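Side-chain contacts in carbohydrate deacetylase Agd3 (Neosartorya fumigata, PDB 6NWZ), which removes acetyl groups from the exopolysaccharide galactosaminogalactan and is required for biofilm formation by this fungus: residues A[145-150]-A[226-231]; A[446-451]-A[484-489]. All blocks are in the same frame, centred on the assembly; numbering follows the deposited sequence.

Contact 1. Residues A[145-150]-A[226-231]; sequences LSFTDT and SNYLQH
A backbone bond of 3.1 Å from Gln230 N to Ser226 O belongs to the turn of helix 224-237 from which Tyr228 and Leu229 meet Phe147 and Leu145. This is helix-on-strand packing within the CBM87 carbohydrate-binding module: strand 145-147 and helix 226-231 run nearly parallel, their axes 10.7 Å apart and 21° from alignment. No hydrogen bond crosses the gap, and all four touching side chains are buried. The ends of Leu145 and Leu229 meet head-on, CD2 of Leu145 lying 3.8 Å from CD1 of Leu229. The other methyl of Leu229, CD2, meets the far end of Phe147, at 3.8 Å from CE2. Tyr228 and Phe147 run alongside in opposite senses. Tyr228 brings CE2 to the edge of the Phe147 ring because chi1 of 172° swings its own ring away from the backbone N; the two planes stand at 55°. Strand 182-188 adds Ala186 beside both Leu145 and Phe147, and Val164 of strand 164-165 touches Leu145 and Tyr228. Beyond them, Leu536 of helix 520-536 also touches Tyr228. The phenol oxygen lies beside that same edge of Phe147, Tyr228 OH 4.0 Å from Phe147 CD2.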
loop_
_atom_site.group_PDB
_atom_site.type_symbol
_atom_site.label_atom_id
_atom_site.label_comp_id
_atom_site.label_asym_id
_atom_site.label_seq_id
_atom_site.Cartn_x
_atom_site.Cartn_y
_atom_site.Cartn_z
ATOM N N LEU A 145 -8.861 14.793 -16.051
ATOM C CA LEU A 145 -9.239 13.559 -16.724
ATOM C C LEU A 145 -10.224 12.803 -15.846
ATOM O O LEU A 145 -10.101 12.815 -14.618
ATOM C CB LEU A 145 -8.002 12.695 -17.010
ATOM C CG LEU A 145 -8.152 11.192 -17.257
ATOM C CD1 LEU A 145 -8.880 10.942 -18.549
ATOM C CD2 LEU A 145 -6.795 10.532 -17.294
ATOM N N SER A 146 -11.201 12.151 -16.471
ATOM C CA SER A 146 -12.190 11.404 -15.708
ATOM C C SER A 146 -12.785 10.307 -16.576
ATOM O O SER A 146 -12.919 10.466 -17.792
ATOM C CB SER A 146 -13.307 12.313 -15.200
ATOM O OG SER A 146 -14.129 12.703 -16.282
ATOM N N PHE A 147 -13.150 9.198 -15.933
ATOM C CA PHE A 147 -13.903 8.151 -16.610
ATOM C C PHE A 147 -15.343 8.598 -16.817
ATOM O O PHE A 147 -15.998 9.068 -15.881
ATOM C CB PHE A 147 -13.872 6.852 -15.804
ATOM C CG PHE A 147 -12.571 6.113 -15.901
ATOM C CD1 PHE A 147 -12.193 5.508 -17.089
ATOM C CD2 PHE A 147 -11.728 6.025 -14.808
ATOM C CE1 PHE A 147 -10.993 4.833 -17.183
ATOM C CE2 PHE A 147 -10.530 5.353 -14.896
ATOM C CZ PHE A 147 -10.160 4.757 -16.084
ATOM N N THR A 148 -15.836 8.456 -18.046
ATOM C CA THR A 148 -17.213 8.798 -18.358
ATOM C C THR A 148 -18.109 7.577 -18.501
ATOM O O THR A 148 -19.335 7.725 -18.519
ATOM C CB THR A 148 -17.272 9.629 -19.641
ATOM O OG1 THR A 148 -16.650 8.907 -20.709
ATOM C CG2 THR A 148 -16.548 10.944 -19.435
ATOM N N ASP A 149 -17.531 6.383 -18.590
ATOM C CA ASP A 149 -18.316 5.161 -18.716
ATOM C C ASP A 149 -17.475 4.019 -18.162
ATOM O O ASP A 149 -16.436 3.676 -18.735
ATOM C CB ASP A 149 -18.715 4.915 -20.170
ATOM C CG ASP A 149 -19.633 3.714 -20.338
ATOM O OD1 ASP A 149 -20.042 3.106 -19.324
ATOM O OD2 ASP A 149 -19.945 3.373 -21.498
ATOM N N THR A 150 -17.916 3.448 -17.043
ATOM C CA THR A 150 -17.247 2.321 -16.411
ATOM C C THR A 150 -18.038 1.027 -16.550
ATOM O O THR A 150 -17.732 0.049 -15.861
ATOM C CB THR A 150 -16.990 2.618 -14.932
ATOM O OG1 THR A 150 -18.238 2.839 -14.259
ATOM C CG2 THR A 150 -16.127 3.853 -14.791
ATOM N N SER A 226 -1.769 7.510 -12.728
ATOM C CA SER A 226 -1.494 6.255 -13.424
ATOM C C SER A 226 -1.906 5.055 -12.580
ATOM O O SER A 226 -2.503 4.100 -13.093
ATOM C CB SER A 226 -0.015 6.171 -13.794
ATOM O OG SER A 226 0.363 7.247 -14.634
ATOM N N ASN A 227 -1.601 5.089 -11.278
ATOM C CA ASN A 227 -2.034 4.022 -10.382
ATOM C C ASN A 227 -3.549 3.975 -10.222
ATOM O O ASN A 227 -4.083 2.931 -9.833
ATOM C CB ASN A 227 -1.372 4.180 -9.012
ATOM C CG ASN A 227 0.078 3.747 -9.018
ATOM O OD1 ASN A 227 0.391 2.591 -8.733
ATOM N ND2 ASN A 227 0.972 4.671 -9.346
ATOM N N TYR A 228 -4.247 5.078 -10.502
ATOM C CA TYR A 228 -5.706 5.069 -10.509
ATOM C C TYR A 228 -6.247 4.455 -11.793
ATOM O O TYR A 228 -7.156 3.618 -11.759
ATOM C CB TYR A 228 -6.239 6.491 -10.341
ATOM C CG TYR A 228 -7.738 6.636 -10.520
ATOM C CD1 TYR A 228 -8.620 6.088 -9.601
ATOM C CD2 TYR A 228 -8.271 7.346 -11.593
ATOM C CE1 TYR A 228 -9.987 6.227 -9.747
ATOM C CE2 TYR A 228 -9.644 7.491 -11.747
ATOM C CZ TYR A 228 -10.497 6.926 -10.817
ATOM O OH TYR A 228 -11.867 7.053 -10.941
ATOM N N LEU A 229 -5.694 4.866 -12.936
ATOM C CA LEU A 229 -6.212 4.412 -14.219
ATOM C C LEU A 229 -6.003 2.918 -14.418
ATOM O O LEU A 229 -6.828 2.262 -15.063
ATOM C CB LEU A 229 -5.549 5.192 -15.354
ATOM C CG LEU A 229 -5.753 6.708 -15.376
ATOM C CD1 LEU A 229 -5.009 7.318 -16.549
ATOM C CD2 LEU A 229 -7.232 7.066 -15.443
ATOM N N GLN A 230 -4.921 2.362 -13.870
ATOM C CA GLN A 230 -4.543 0.995 -14.214
ATOM C C GLN A 230 -5.604 -0.013 -13.793
ATOM O O GLN A 230 -5.694 -1.097 -14.379
ATOM C CB GLN A 230 -3.200 0.647 -13.581
ATOM C CG GLN A 230 -3.208 0.671 -12.070
ATOM C CD GLN A 230 -1.851 0.353 -11.486
ATOM O OE1 GLN A 230 -0.925 -0.027 -12.206
ATOM N NE2 GLN A 230 -1.720 0.512 -10.172
ATOM N N HIS A 231 -6.423 0.328 -12.796
ATOM C CA HIS A 231 -7.467 -0.586 -12.352
ATOM C C HIS A 231 -8.568 -0.749 -13.391
ATOM O O HIS A 231 -9.302 -1.744 -13.356
ATOM C CB HIS A 231 -8.045 -0.100 -11.024
ATOM C CG HIS A 231 -7.025 -0.003 -9.935
ATOM N ND1 HIS A 231 -6.485 -1.115 -9.324
ATOM C CD2 HIS A 231 -6.433 1.069 -9.357
ATOM C CE1 HIS A 231 -5.612 -0.731 -8.410
ATOM N NE2 HIS A 231 -5.561 0.590 -8.410
#

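Contact 2. Residues A[446-451]-A[484-489]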
loop_
_atom_site.group_PDB
_atom_site.type_symbol
_atom_site.label_atom_id
_atom_site.label_comp_id
_atom_site.label_asym_id
_atom_site.label_seq_id
_atom_site.Cartn_x
_atom_site.Cartn_y
_atom_site.Cartn_z
ATOM N N ALA A 446 18.266 -10.185 20.876
ATOM C CA ALA A 446 17.505 -9.873 22.081
ATOM C C ALA A 446 16.010 -9.832 21.789
ATOM O O ALA A 446 15.202 -10.302 22.598
ATOM C CB ALA A 446 17.977 -8.547 22.676
ATOM N N TRP A 447 15.624 -9.270 20.638
ATOM C CA TRP A 447 14.230 -9.356 20.211
ATOM C C TRP A 447 13.803 -10.809 20.073
ATOM O O TRP A 447 12.762 -11.217 20.598
ATOM C CB TRP A 447 14.016 -8.641 18.872
ATOM C CG TRP A 447 14.430 -7.204 18.791
ATOM C CD1 TRP A 447 15.020 -6.454 19.765
ATOM C CD2 TRP A 447 14.281 -6.341 17.654
ATOM N NE1 TRP A 447 15.253 -5.182 19.305
ATOM C CE2 TRP A 447 14.807 -5.086 18.013
ATOM C CE3 TRP A 447 13.756 -6.511 16.369
ATOM C CZ2 TRP A 447 14.822 -4.006 17.134
ATOM C CZ3 TRP A 447 13.771 -5.440 15.499
ATOM C CH2 TRP A 447 14.301 -4.204 15.884
ATOM N N TRP A 448 14.604 -11.604 19.360
ATOM C CA TRP A 448 14.216 -12.975 19.058
ATOM C C TRP A 448 14.170 -13.838 20.310
ATOM O O TRP A 448 13.364 -14.772 20.386
ATOM C CB TRP A 448 15.182 -13.575 18.037
ATOM C CG TRP A 448 14.747 -14.909 17.515
ATOM C CD1 TRP A 448 14.854 -16.117 18.146
ATOM C CD2 TRP A 448 14.137 -15.173 16.249
ATOM N NE1 TRP A 448 14.344 -17.113 17.353
ATOM C CE2 TRP A 448 13.898 -16.560 16.181
ATOM C CE3 TRP A 448 13.768 -14.370 15.165
ATOM C CZ2 TRP A 448 13.308 -17.162 15.072
ATOM C CZ3 TRP A 448 13.183 -14.967 14.066
ATOM C CH2 TRP A 448 12.960 -16.351 14.026
ATOM N N ASP A 449 15.031 -13.560 21.290
ATOM C CA ASP A 449 15.013 -14.346 22.517
ATOM C C ASP A 449 13.744 -14.101 23.324
ATOM O O ASP A 449 13.364 -14.949 24.137
ATOM C CB ASP A 449 16.267 -14.052 23.339
ATOM C CG ASP A 449 17.533 -14.578 22.675
ATOM O OD1 ASP A 449 17.423 -15.260 21.632
ATOM O OD2 ASP A 449 18.637 -14.312 23.195
ATOM N N ASN A 450 13.082 -12.968 23.113
ATOM C CA ASN A 450 11.699 -12.799 23.520
ATOM C C ASN A 450 10.805 -13.127 22.323
ATOM O O ASN A 450 11.282 -13.488 21.246
ATOM C CB ASN A 450 11.476 -11.389 24.063
ATOM C CG ASN A 450 12.389 -11.069 25.238
ATOM O OD1 ASN A 450 12.053 -11.335 26.394
ATOM N ND2 ASN A 450 13.555 -10.501 24.946
ATOM N N GLY A 451 9.496 -13.007 22.493
ATOM C CA GLY A 451 8.596 -13.481 21.453
ATOM C C GLY A 451 8.595 -12.757 20.116
ATOM O O GLY A 451 7.673 -12.961 19.320
ATOM N N ALA A 484 20.020 -13.038 11.171
ATOM C CA ALA A 484 19.229 -13.508 10.045
ATOM C C ALA A 484 17.893 -14.046 10.529
ATOM O O ALA A 484 17.834 -14.794 11.509
ATOM C CB ALA A 484 19.971 -14.599 9.267
ATOM N N GLY A 485 16.822 -13.665 9.835
ATOM C CA GLY A 485 15.500 -14.220 10.057
ATOM C C GLY A 485 14.447 -13.217 10.473
ATOM O O GLY A 485 13.251 -13.527 10.391
ATOM N N MET A 486 14.839 -12.031 10.926
ATOM C CA MET A 486 13.856 -11.047 11.360
ATOM C C MET A 486 13.166 -10.428 10.151
ATOM O O MET A 486 13.823 -10.033 9.183
ATOM C CB MET A 486 14.520 -9.960 12.205
ATOM C CG MET A 486 13.546 -9.160 13.061
ATOM S SD MET A 486 12.911 -10.085 14.476
ATOM C CE MET A 486 14.426 -10.427 15.365
ATOM N N GLN A 487 11.838 -10.345 10.209
ATOM C CA GLN A 487 11.041 -9.830 9.100
ATOM C C GLN A 487 10.797 -8.338 9.300
ATOM O O GLN A 487 10.181 -7.930 10.291
ATOM C CB GLN A 487 9.718 -10.588 8.989
ATOM C CG GLN A 487 8.865 -10.180 7.794
ATOM C CD GLN A 487 7.521 -10.888 7.757
ATOM O OE1 GLN A 487 7.374 -11.997 8.268
ATOM N NE2 GLN A 487 6.531 -10.241 7.152
ATOM N N VAL A 488 11.275 -7.531 8.360
ATOM C CA VAL A 488 11.116 -6.083 8.398
ATOM C C VAL A 488 10.018 -5.708 7.412
ATOM O O VAL A 488 10.212 -5.775 6.193
ATOM C CB VAL A 488 12.428 -5.357 8.076
ATOM C CG1 VAL A 488 12.216 -3.849 8.099
ATOM C CG2 VAL A 488 13.509 -5.762 9.061
ATOM N N ASN A 489 8.861 -5.312 7.937
ATOM C CA ASN A 489 7.764 -4.894 7.076
ATOM C C ASN A 489 7.881 -3.406 6.759
ATOM O O ASN A 489 8.254 -2.614 7.630
ATOM C CB ASN A 489 6.417 -5.171 7.739
ATOM C CG ASN A 489 6.268 -6.614 8.180
ATOM O OD1 ASN A 489 6.019 -7.503 7.367
ATOM N ND2 ASN A 489 6.417 -6.852 9.479
#
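The methyl CE of Met486 sits between two consecutive tryptophans of helix 441-449, 4.0 Å from Trp447 CB and also 4.0 Å from Trp448 CE3. Met486 lies across Trp447, roughly perpendicular, its SD 4.1 Å from Trp447 CE3, but runs alongside Trp448 and meets that indole at the edge. The bends in the methionine chain (chi2 73°, chi3 61°) curl it on its way to the helix. Gly485 joins from the same loop, its carbonyl O 3.9 Å from Trp448 CZ3, again near the ring plane. In the second shell, Thr476 OG1 bonds to Met486 N just ahead of strand 487-492, and Gln395 OE1 takes the indole N-H of Trp447, whose side chain also touches Val403, Pro432 and Cys455. Trp448 is partly exposed and makes a cation-pi contact with Arg453, which also bonds through NH1 to the Trp448 carbonyl. Just past the helix end, Asn450 ND2 donates to Ala446 O, one turn back, at 2.9 Å. In this deacetylase domain, then, the helix and the loop leading into strand 487-492 meet through dispersion between sulfur, methyl and aromatic carbon, while Gln395 and Arg453, the polar partners of the indoles, lie outside the two segments.

In the fold
Contact 1 closes before contact 2 opens along the chain, and the two lie on opposite sides of its centre, 42 Å apart between centres and about 18 Å between nearest atoms. They share no sheet: contact 1 belongs to the carbohydrate-binding module, contact 2 to the deacetylase domain, whose mixed sheet pairs strand 487-492 in parallel with 542-546, the strand running up to the zinc ligand His546. Helix 224-237 of contact 1 nonetheless borders the deacetylase part, since His231 NE2 bonds to Leu536 O on helix 520-536, which carries the zinc ligands Asp530 and His534. In contact 2, Trp447 is about 9 Å, side chain to side chain, from the zinc ligand His388; contact 1 thus reaches the deacetylase part through its helix, while contact 2 lies wholly within it.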